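Local coordinates for thermotoga maritima TmcAL (Thermotoga maritima, PDB 5Y0T), which belongs to the HIGH nucleotidyl transferase family of the HUP clan and carries a bound adenosine-5'-rp-alpha-thio-triphosphate, at residues V67-A75 against Q387-T395; P122-E132 against A142-M153. All blocks are in the same frame, centred on the assembly; numbering follows the deposited sequence.

Contact 1: V67-A75 against Q387-T395; sequences VLELPVVFA and QIDLDVKAT
At the end of a strand in the mixed sheet of the HUP-type fold, the chain turns through Pro71 into the short helix 72-75, and Asp391 of helix 381-399 binds the first N-H of that turn. Val72 N donates to Asp391 OD1 at 2.8 Å and 164°, meeting the oxygen on its syn side, tilted out of the carboxylate plane. With CG beside its own backbone N (chi1 -70°), Asp391 carries its carboxylate alongside the Pro71 ring. An acid suits this place, since the N-H groups at the start of this short helix would tend to stabilise its charge. A water accepts from Val73 N and donates to both Asp391 OD1 and Gln387 O, extending the grip by one residue. Beside this polar part, the contact is apolar: Val72 sends CG1 across Leu390 CG (3.8 Å) and CG2 against Ala394 CB (3.7 Å), where a small residue leaves room for the branch. Glu69 OE2 lies 4.2 Å from Asp391 OD1; one water joins Glu69 OE2 to Asp391 O, another Glu69 OE1 to Asp391 OD2, and Lys52, salt-bridged to Glu69 OE1, would ease the repulsion. Tyr336 binds Asp391 OD2. Strand 66-70 runs between strands 32-38 and 337-343, while helix 323-332 packs on Val73 and Phe74 and helix 79-92 on Leu70 and Pro71.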
loop_
_atom_site.group_PDB
_atom_site.type_symbol
_atom_site.label_atom_id
_atom_site.label_comp_id
_atom_site.label_asym_id
_atom_site.label_seq_id
_atom_site.Cartn_x
_atom_site.Cartn_y
_atom_site.Cartn_z
ATOM N N VAL A 67 30.542 -7.325 -7.856
ATOM C CA VAL A 67 29.572 -6.878 -6.858
ATOM C C VAL A 67 28.356 -7.798 -6.893
ATOM O O VAL A 67 27.794 -8.036 -7.958
ATOM C CB VAL A 67 29.083 -5.423 -7.084
ATOM C CG1 VAL A 67 28.017 -5.057 -6.031
ATOM C CG2 VAL A 67 30.256 -4.431 -7.016
ATOM N N LEU A 68 27.992 -8.316 -5.723
ATOM C CA LEU A 68 26.825 -9.179 -5.529
ATOM C C LEU A 68 25.767 -8.425 -4.751
ATOM O O LEU A 68 26.100 -7.582 -3.926
ATOM C CB LEU A 68 27.207 -10.441 -4.758
ATOM C CG LEU A 68 28.531 -11.086 -5.171
ATOM C CD1 LEU A 68 28.890 -12.277 -4.258
ATOM C CD2 LEU A 68 28.445 -11.515 -6.612
ATOM N N GLU A 69 24.491 -8.703 -5.008
ATOM C CA GLU A 69 23.455 -8.131 -4.153
ATOM C C GLU A 69 23.211 -9.001 -2.918
ATOM O O GLU A 69 23.040 -10.217 -3.025
ATOM C CB GLU A 69 22.128 -7.948 -4.905
ATOM C CG GLU A 69 21.089 -7.279 -4.011
ATOM C CD GLU A 69 19.797 -6.899 -4.731
ATOM O OE1 GLU A 69 19.669 -7.171 -5.950
ATOM O OE2 GLU A 69 18.903 -6.336 -4.061
ATOM N N LEU A 70 23.216 -8.373 -1.748
ATOM C CA LEU A 70 22.732 -9.014 -0.523
ATOM C C LEU A 70 21.208 -8.970 -0.604
ATOM O O LEU A 70 20.637 -7.885 -0.652
ATOM C CB LEU A 70 23.249 -8.275 0.715
ATOM C CG LEU A 70 22.735 -8.728 2.099
ATOM C CD1 LEU A 70 23.138 -10.172 2.350
ATOM C CD2 LEU A 70 23.263 -7.827 3.197
ATOM N N PRO A 71 20.541 -10.139 -0.670
ATOM C CA PRO A 71 19.083 -10.078 -0.872
ATOM C C PRO A 71 18.365 -9.244 0.178
ATOM O O PRO A 71 18.790 -9.216 1.339
ATOM C CB PRO A 71 18.659 -11.556 -0.793
ATOM C CG PRO A 71 19.868 -12.271 -1.408
ATOM C CD PRO A 71 21.053 -11.515 -0.775
ATOM N N VAL A 72 17.297 -8.572 -0.239
ATOM C CA VAL A 72 16.533 -7.662 0.627
ATOM C C VAL A 72 16.163 -8.278 1.974
ATOM O O VAL A 72 16.190 -7.607 3.002
ATOM C CB VAL A 72 15.229 -7.197 -0.070
ATOM C CG1 VAL A 72 14.344 -6.394 0.895
ATOM C CG2 VAL A 72 15.560 -6.388 -1.329
ATOM N N VAL A 73 15.807 -9.558 1.973
ATOM C CA VAL A 73 15.358 -10.182 3.204
ATOM C C VAL A 73 16.462 -10.166 4.282
ATOM O O VAL A 73 16.154 -10.185 5.472
ATOM C CB VAL A 73 14.862 -11.639 2.940
ATOM C CG1 VAL A 73 16.021 -12.546 2.430
ATOM C CG2 VAL A 73 14.183 -12.203 4.178
ATOM N N PHE A 74 17.734 -10.214 3.867
ATOM C CA PHE A 74 18.876 -10.007 4.782
ATOM C C PHE A 74 19.321 -8.559 4.933
ATOM O O PHE A 74 19.659 -8.123 6.033
ATOM C CB PHE A 74 20.058 -10.870 4.344
ATOM C CG PHE A 74 19.679 -12.310 4.157
ATOM C CD1 PHE A 74 19.350 -13.090 5.254
ATOM C CD2 PHE A 74 19.578 -12.860 2.880
ATOM C CE1 PHE A 74 18.960 -14.420 5.088
ATOM C CE2 PHE A 74 19.197 -14.187 2.705
ATOM C CZ PHE A 74 18.881 -14.963 3.810
ATOM N N ALA A 75 19.357 -7.833 3.816
ATOM C CA ALA A 75 19.881 -6.463 3.805
ATOM C C ALA A 75 19.139 -5.529 4.760
ATOM O O ALA A 75 19.708 -4.552 5.257
ATOM C CB ALA A 75 19.838 -5.892 2.357
ATOM N N GLN A 387 12.379 -15.069 -2.331
ATOM C CA GLN A 387 13.475 -14.150 -2.086
ATOM C C GLN A 387 13.687 -13.209 -3.268
ATOM O O GLN A 387 13.770 -11.987 -3.092
ATOM C CB GLN A 387 14.773 -14.920 -1.774
ATOM C CG GLN A 387 14.781 -15.577 -0.403
ATOM C CD GLN A 387 16.052 -16.380 -0.127
ATOM O OE1 GLN A 387 16.833 -16.667 -1.036
ATOM N NE2 GLN A 387 16.266 -16.731 1.137
ATOM N N ILE A 388 13.764 -13.760 -4.481
ATOM C CA ILE A 388 14.118 -12.921 -5.623
ATOM C C ILE A 388 12.936 -12.021 -6.024
ATOM O O ILE A 388 13.141 -10.892 -6.482
ATOM C CB ILE A 388 14.630 -13.774 -6.816
ATOM C CG1 ILE A 388 15.577 -12.956 -7.698
ATOM C CG2 ILE A 388 13.463 -14.390 -7.642
ATOM C CD1 ILE A 388 16.417 -13.833 -8.642
ATOM N N ASP A 389 11.711 -12.484 -5.781
ATOM C CA ASP A 389 10.522 -11.660 -5.984
ATOM C C ASP A 389 10.558 -10.422 -5.073
ATOM O O ASP A 389 10.192 -9.313 -5.487
ATOM C CB ASP A 389 9.252 -12.471 -5.720
ATOM C CG ASP A 389 7.993 -11.604 -5.738
ATOM O OD1 ASP A 389 7.549 -11.228 -6.841
ATOM O OD2 ASP A 389 7.468 -11.285 -4.646
ATOM N N LEU A 390 11.035 -10.605 -3.849
ATOM C CA LEU A 390 11.201 -9.476 -2.929
ATOM C C LEU A 390 12.264 -8.507 -3.434
ATOM O O LEU A 390 12.063 -7.280 -3.400
ATOM C CB LEU A 390 11.541 -9.983 -1.519
ATOM C CG LEU A 390 11.850 -8.906 -0.477
ATOM C CD1 LEU A 390 10.693 -7.880 -0.363
ATOM C CD2 LEU A 390 12.157 -9.525 0.863
ATOM N N ASP A 391 13.384 -9.034 -3.938
ATOM C CA ASP A 391 14.424 -8.164 -4.504
ATOM C C ASP A 391 13.876 -7.285 -5.641
ATOM O O ASP A 391 14.141 -6.078 -5.700
ATOM C CB ASP A 391 15.613 -8.994 -5.018
ATOM C CG ASP A 391 16.428 -9.619 -3.891
ATOM O OD1 ASP A 391 16.197 -9.270 -2.709
ATOM O OD2 ASP A 391 17.292 -10.480 -4.191
ATOM N N VAL A 392 13.092 -7.895 -6.521
ATOM C CA VAL A 392 12.486 -7.198 -7.672
ATOM C C VAL A 392 11.437 -6.178 -7.221
ATOM O O VAL A 392 11.393 -5.044 -7.716
ATOM C CB VAL A 392 11.843 -8.207 -8.642
ATOM C CG1 VAL A 392 10.999 -7.493 -9.717
ATOM C CG2 VAL A 392 12.928 -9.056 -9.288
ATOM N N LYS A 393 10.611 -6.589 -6.263
ATOM C CA LYS A 393 9.563 -5.729 -5.725
ATOM C C LYS A 393 10.169 -4.481 -5.075
ATOM O O LYS A 393 9.665 -3.364 -5.252
ATOM C CB LYS A 393 8.705 -6.511 -4.719
ATOM C CG LYS A 393 7.791 -5.643 -3.857
ATOM C CD LYS A 393 6.701 -6.471 -3.161
ATOM C CE LYS A 393 7.258 -7.448 -2.138
ATOM N NZ LYS A 393 6.198 -8.355 -1.572
ATOM N N ALA A 394 11.256 -4.664 -4.331
ATOM C CA ALA A 394 11.911 -3.536 -3.675
ATOM C C ALA A 394 12.425 -2.535 -4.706
ATOM O O ALA A 394 12.287 -1.321 -4.531
ATOM C CB ALA A 394 13.053 -4.017 -2.784
ATOM N N THR A 395 13.031 -3.044 -5.771
ATOM C CA THR A 395 13.505 -2.190 -6.863
ATOM C C THR A 395 12.367 -1.436 -7.526
ATOM O O THR A 395 12.463 -0.234 -7.788
ATOM C CB THR A 395 14.265 -3.026 -7.944
ATOM O OG1 THR A 395 15.354 -3.710 -7.322
ATOM C CG2 THR A 395 14.824 -2.149 -9.051
HETATM O O HOH W 1 16.548 -5.118 -4.637
HETATM O O HOH W 2 18.737 -9.636 -6.479
HETATM O O HOH W 3 15.066 -10.944 -0.738
#

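Contact 2: P122-E132 against A142-M153; sequences PDEYQKFLHEE and ARKYALMRYFSM
Arg149 lies against Phe128 along much of its length while its guanidinium is held by two consecutive glutamates. Its CB sits 3.8 Å from the centroid of the Phe128 ring, a CH-pi contact over the face; farther out, Phe128 CD1 lies over the guanidinium centre, with the two planes inclined to each other. NH1 and NH2 both reach Glu131 OE1, close to the guanidinium plane, the NH2 bond measuring 3.0 Å. NH1 also gives a 2.7 Å bond to the anti lone pair of Glu132 OE2, bent to 131°. Arginine, long and flat, can serve both acids and still cover a ring. Glu132 bends at chi2 (-60°), which carries its carboxylate over Tyr145 CB toward Arg149. Phe128 and Glu132 are knobs in holes of the opposite helix, and Ala146, with CB 3.7 Å from Phe128 CB, is small enough to let the helix axes approach to 8.2 Å at 138°. Tyr125 lays CE1 against Leu147 CD2 (3.8 Å), and Pro122 CG rests on Tyr150 OH (3.5 Å). This helical hairpin of 123-134 and 139-153 packs on helix 108-120, where Ile117 meets Pro122 and Tyr150, and Leu118 meets Tyr125 and Arg143.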
loop_
_atom_site.group_PDB
_atom_site.type_symbol
_atom_site.label_atom_id
_atom_site.label_comp_id
_atom_site.label_asym_id
_atom_site.label_seq_id
_atom_site.Cartn_x
_atom_site.Cartn_y
_atom_site.Cartn_z
ATOM N N PRO A 122 27.669 -22.395 25.690
ATOM C CA PRO A 122 27.863 -23.131 26.946
ATOM C C PRO A 122 26.720 -22.871 27.943
ATOM O O PRO A 122 26.186 -21.757 27.973
ATOM C CB PRO A 122 29.200 -22.589 27.472
ATOM C CG PRO A 122 29.347 -21.242 26.819
ATOM C CD PRO A 122 28.717 -21.380 25.466
ATOM N N ASP A 123 26.354 -23.875 28.734
ATOM C CA ASP A 123 25.129 -23.791 29.531
ATOM C C ASP A 123 25.169 -22.644 30.537
ATOM O O ASP A 123 24.154 -21.993 30.738
ATOM C CB ASP A 123 24.830 -25.120 30.249
ATOM C CG ASP A 123 26.034 -25.690 30.968
ATOM O OD1 ASP A 123 27.058 -24.984 31.073
ATOM O OD2 ASP A 123 25.961 -26.851 31.430
ATOM N N GLU A 124 26.329 -22.379 31.139
ATOM C CA GLU A 124 26.467 -21.234 32.047
ATOM C C GLU A 124 26.110 -19.915 31.342
ATOM O O GLU A 124 25.471 -19.050 31.939
ATOM C CB GLU A 124 27.887 -21.138 32.620
ATOM C CG GLU A 124 28.481 -22.451 33.137
ATOM C CD GLU A 124 29.527 -23.038 32.176
ATOM O OE1 GLU A 124 29.179 -23.354 31.007
ATOM O OE2 GLU A 124 30.702 -23.172 32.595
ATOM N N TYR A 125 26.535 -19.753 30.088
ATOM C CA TYR A 125 26.136 -18.574 29.313
ATOM C C TYR A 125 24.627 -18.550 29.094
ATOM O O TYR A 125 23.984 -17.517 29.286
ATOM C CB TYR A 125 26.834 -18.508 27.949
ATOM C CG TYR A 125 26.136 -17.534 27.005
ATOM C CD1 TYR A 125 26.307 -16.157 27.144
ATOM C CD2 TYR A 125 25.275 -17.990 26.004
ATOM C CE1 TYR A 125 25.658 -15.263 26.306
ATOM C CE2 TYR A 125 24.622 -17.098 25.159
ATOM C CZ TYR A 125 24.823 -15.738 25.318
ATOM O OH TYR A 125 24.195 -14.849 24.485
ATOM N N GLN A 126 24.069 -19.683 28.669
ATOM C CA GLN A 126 22.630 -19.774 28.439
ATOM C C GLN A 126 21.838 -19.470 29.706
ATOM O O GLN A 126 20.818 -18.790 29.647
ATOM C CB GLN A 126 22.245 -21.155 27.919
ATOM C CG GLN A 126 22.793 -21.492 26.541
ATOM C CD GLN A 126 22.053 -22.660 25.915
ATOM O OE1 GLN A 126 22.582 -23.766 25.817
ATOM N NE2 GLN A 126 20.814 -22.420 25.502
ATOM N N LYS A 127 22.307 -19.980 30.841
ATOM C CA LYS A 127 21.656 -19.706 32.131
ATOM C C LYS A 127 21.626 -18.206 32.412
ATOM O O LYS A 127 20.586 -17.661 32.767
ATOM C CB LYS A 127 22.361 -20.421 33.285
ATOM C CG LYS A 127 22.402 -21.932 33.190
ATOM C CD LYS A 127 21.025 -22.548 33.019
ATOM C CE LYS A 127 21.138 -24.047 32.752
ATOM N NZ LYS A 127 22.020 -24.733 33.746
ATOM N N PHE A 128 22.773 -17.546 32.262
ATOM C CA PHE A 128 22.856 -16.095 32.448
ATOM C C PHE A 128 21.930 -15.374 31.478
ATOM O O PHE A 128 21.207 -14.462 31.862
ATOM C CB PHE A 128 24.292 -15.589 32.259
ATOM C CG PHE A 128 25.233 -15.977 33.369
ATOM C CD1 PHE A 128 24.795 -16.052 34.680
ATOM C CD2 PHE A 128 26.569 -16.250 33.093
ATOM C CE1 PHE A 128 25.667 -16.398 35.706
ATOM C CE2 PHE A 128 27.445 -16.603 34.104
ATOM C CZ PHE A 128 26.992 -16.676 35.417
ATOM N N LEU A 129 21.955 -15.797 30.218
ATOM C CA LEU A 129 21.152 -15.165 29.180
ATOM C C LEU A 129 19.680 -15.224 29.520
ATOM O O LEU A 129 18.977 -14.225 29.419
ATOM C CB LEU A 129 21.392 -15.831 27.818
ATOM C CG LEU A 129 20.567 -15.252 26.662
ATOM C CD1 LEU A 129 20.836 -13.764 26.500
ATOM C CD2 LEU A 129 20.824 -16.020 25.340
ATOM N N HIS A 130 19.225 -16.404 29.924
ATOM C CA HIS A 130 17.822 -16.616 30.244
ATOM C C HIS A 130 17.391 -15.728 31.414
ATOM O O HIS A 130 16.328 -15.105 31.373
ATOM C CB HIS A 130 17.574 -18.088 30.565
ATOM C CG HIS A 130 16.131 -18.432 30.762
ATOM N ND1 HIS A 130 15.110 -17.746 30.137
ATOM C CD2 HIS A 130 15.536 -19.387 31.515
ATOM C CE1 HIS A 130 13.949 -18.266 30.496
ATOM N NE2 HIS A 130 14.180 -19.263 31.332
ATOM N N GLU A 131 18.219 -15.668 32.455
ATOM C CA GLU A 131 17.927 -14.819 33.602
ATOM C C GLU A 131 17.753 -13.360 33.201
ATOM O O GLU A 131 16.805 -12.701 33.632
ATOM C CB GLU A 131 19.028 -14.920 34.650
ATOM C CG GLU A 131 19.064 -16.225 35.391
ATOM C CD GLU A 131 20.018 -16.176 36.560
ATOM O OE1 GLU A 131 20.567 -15.086 36.836
ATOM O OE2 GLU A 131 20.220 -17.224 37.201
ATOM N N GLU A 132 18.668 -12.863 32.371
ATOM C CA GLU A 132 18.631 -11.466 31.944
ATOM C C GLU A 132 17.397 -11.181 31.091
ATOM O O GLU A 132 16.769 -10.134 31.239
ATOM C CB GLU A 132 19.901 -11.098 31.178
ATOM C CG GLU A 132 21.177 -11.220 31.992
ATOM C CD GLU A 132 21.188 -10.315 33.217
ATOM O OE1 GLU A 132 20.681 -9.180 33.118
ATOM O OE2 GLU A 132 21.706 -10.736 34.274
ATOM N N ALA A 142 20.635 -8.127 27.219
ATOM C CA ALA A 142 20.699 -9.390 27.946
ATOM C C ALA A 142 21.925 -10.208 27.566
ATOM O O ALA A 142 22.624 -10.733 28.437
ATOM C CB ALA A 142 19.440 -10.205 27.700
ATOM N N ARG A 143 22.169 -10.324 26.266
ATOM C CA ARG A 143 23.349 -11.003 25.757
ATOM C C ARG A 143 24.621 -10.343 26.279
ATOM O O ARG A 143 25.565 -11.029 26.671
ATOM C CB ARG A 143 23.348 -11.012 24.227
ATOM C CG ARG A 143 24.615 -11.605 23.611
ATOM C CD ARG A 143 24.458 -11.814 22.101
ATOM N NE ARG A 143 24.395 -10.549 21.373
ATOM C CZ ARG A 143 24.280 -10.444 20.051
ATOM N NH1 ARG A 143 24.214 -11.531 19.280
ATOM N NH2 ARG A 143 24.237 -9.242 19.497
ATOM N N LYS A 144 24.633 -9.013 26.292
ATOM C CA LYS A 144 25.778 -8.260 26.796
ATOM C C LYS A 144 26.051 -8.582 28.265
ATOM O O LYS A 144 27.177 -8.929 28.636
ATOM C CB LYS A 144 25.548 -6.754 26.617
ATOM C CG LYS A 144 26.738 -5.886 27.037
ATOM C CD LYS A 144 26.530 -4.409 26.709
ATOM C CE LYS A 144 25.338 -3.817 27.455
ATOM N NZ LYS A 144 25.226 -2.340 27.242
ATOM N N TYR A 145 25.016 -8.476 29.091
ATOM C CA TYR A 145 25.136 -8.731 30.522
ATOM C C TYR A 145 25.511 -10.188 30.776
ATOM O O TYR A 145 26.305 -10.487 31.670
ATOM C CB TYR A 145 23.827 -8.386 31.241
ATOM C CG TYR A 145 23.403 -6.947 31.068
ATOM C CD1 TYR A 145 24.346 -5.929 30.986
ATOM C CD2 TYR A 145 22.063 -6.607 30.977
ATOM C CE1 TYR A 145 23.964 -4.610 30.822
ATOM C CE2 TYR A 145 21.674 -5.295 30.812
ATOM C CZ TYR A 145 22.626 -4.301 30.737
ATOM O OH TYR A 145 22.234 -2.994 30.573
ATOM N N ALA A 146 24.948 -11.088 29.974
ATOM C CA ALA A 146 25.223 -12.512 30.134
ATOM C C ALA A 146 26.684 -12.820 29.807
ATOM O O ALA A 146 27.336 -13.613 30.501
ATOM C CB ALA A 146 24.295 -13.331 29.266
ATOM N N LEU A 147 27.195 -12.182 28.758
ATOM C CA LEU A 147 28.594 -12.352 28.374
ATOM C C LEU A 147 29.512 -11.807 29.453
ATOM O O LEU A 147 30.517 -12.435 29.804
ATOM C CB LEU A 147 28.872 -11.669 27.032
ATOM C CG LEU A 147 28.299 -12.380 25.806
ATOM C CD1 LEU A 147 28.400 -11.496 24.574
ATOM C CD2 LEU A 147 29.020 -13.696 25.563
ATOM N N MET A 148 29.152 -10.646 30.001
ATOM C CA MET A 148 29.923 -10.055 31.085
ATOM C C MET A 148 29.996 -10.991 32.278
ATOM O O MET A 148 31.059 -11.174 32.871
ATOM C CB MET A 148 29.315 -8.720 31.525
ATOM C CG MET A 148 29.472 -7.611 30.510
ATOM S SD MET A 148 28.644 -6.089 31.005
ATOM C CE MET A 148 29.018 -5.064 29.594
ATOM N N ARG A 149 28.858 -11.576 32.631
ATOM C CA ARG A 149 28.794 -12.447 33.791
ATOM C C ARG A 149 29.589 -13.712 33.503
ATOM O O ARG A 149 30.267 -14.253 34.387
ATOM C CB ARG A 149 27.340 -12.761 34.155
ATOM C CG ARG A 149 26.614 -11.575 34.788
ATOM C CD ARG A 149 25.126 -11.831 34.988
ATOM N NE ARG A 149 24.848 -12.826 36.023
ATOM C CZ ARG A 149 23.647 -13.354 36.243
ATOM N NH1 ARG A 149 22.616 -12.992 35.491
ATOM N NH2 ARG A 149 23.476 -14.252 37.204
ATOM N N TYR A 150 29.537 -14.153 32.252
ATOM C CA TYR A 150 30.332 -15.288 31.794
ATOM C C TYR A 150 31.823 -14.972 31.888
ATOM O O TYR A 150 32.598 -15.762 32.426
ATOM C CB TYR A 150 29.954 -15.667 30.357
ATOM C CG TYR A 150 30.562 -16.968 29.887
ATOM C CD1 TYR A 150 30.057 -18.188 30.322
ATOM C CD2 TYR A 150 31.641 -16.979 29.014
ATOM C CE1 TYR A 150 30.608 -19.385 29.902
ATOM C CE2 TYR A 150 32.203 -18.178 28.586
ATOM C CZ TYR A 150 31.680 -19.374 29.035
ATOM O OH TYR A 150 32.228 -20.565 28.626
ATOM N N PHE A 151 32.223 -13.812 31.373
ATOM C CA PHE A 151 33.619 -13.382 31.475
ATOM C C PHE A 151 34.116 -13.364 32.916
ATOM O O PHE A 151 35.227 -13.812 33.196
ATOM C CB PHE A 151 33.801 -12.004 30.844
ATOM C CG PHE A 151 34.152 -12.052 29.382
ATOM C CD1 PHE A 151 33.422 -12.839 28.508
ATOM C CD2 PHE A 151 35.218 -11.312 28.888
ATOM C CE1 PHE A 151 33.744 -12.886 27.155
ATOM C CE2 PHE A 151 35.550 -11.345 27.547
ATOM C CZ PHE A 151 34.810 -12.134 26.672
ATOM N N SER A 152 33.288 -12.850 33.822
ATOM C CA SER A 152 33.636 -12.774 35.237
ATOM C C SER A 152 33.828 -14.150 35.847
ATOM O O SER A 152 34.776 -14.373 36.598
ATOM C CB SER A 152 32.562 -12.016 36.025
ATOM O OG SER A 152 32.556 -10.642 35.685
ATOM N N MET A 153 32.918 -15.066 35.538
ATOM C CA MET A 153 32.998 -16.431 36.048
ATOM C C MET A 153 34.304 -17.103 35.603
ATOM O O MET A 153 34.875 -17.919 36.329
ATOM C CB MET A 153 31.782 -17.240 35.582
ATOM C CG MET A 153 31.908 -18.743 35.775
ATOM S SD MET A 153 30.777 -19.679 34.723
ATOM C CE MET A 153 29.267 -19.581 35.688
#

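In the fold
The two contacts lie 35 Å apart between centres and share no helix or strand. Contact 1 is wholly buried near the middle of the chain and joins elements more than 300 residues apart, tying a late helix to the central sheet; contact 2, about 28 Å from the chain centre, joins helices that follow one another and is only partly buried. Their chemistry follows their place. In the interior, acids are met by a backbone N-H, bridging waters and partners from elsewhere in the fold. At the periphery, an arginine pairs with one exposed and one buried glutamate beside aromatic and alanine packing, and the interface buries 817 Å² against 373 Å² in contact 1.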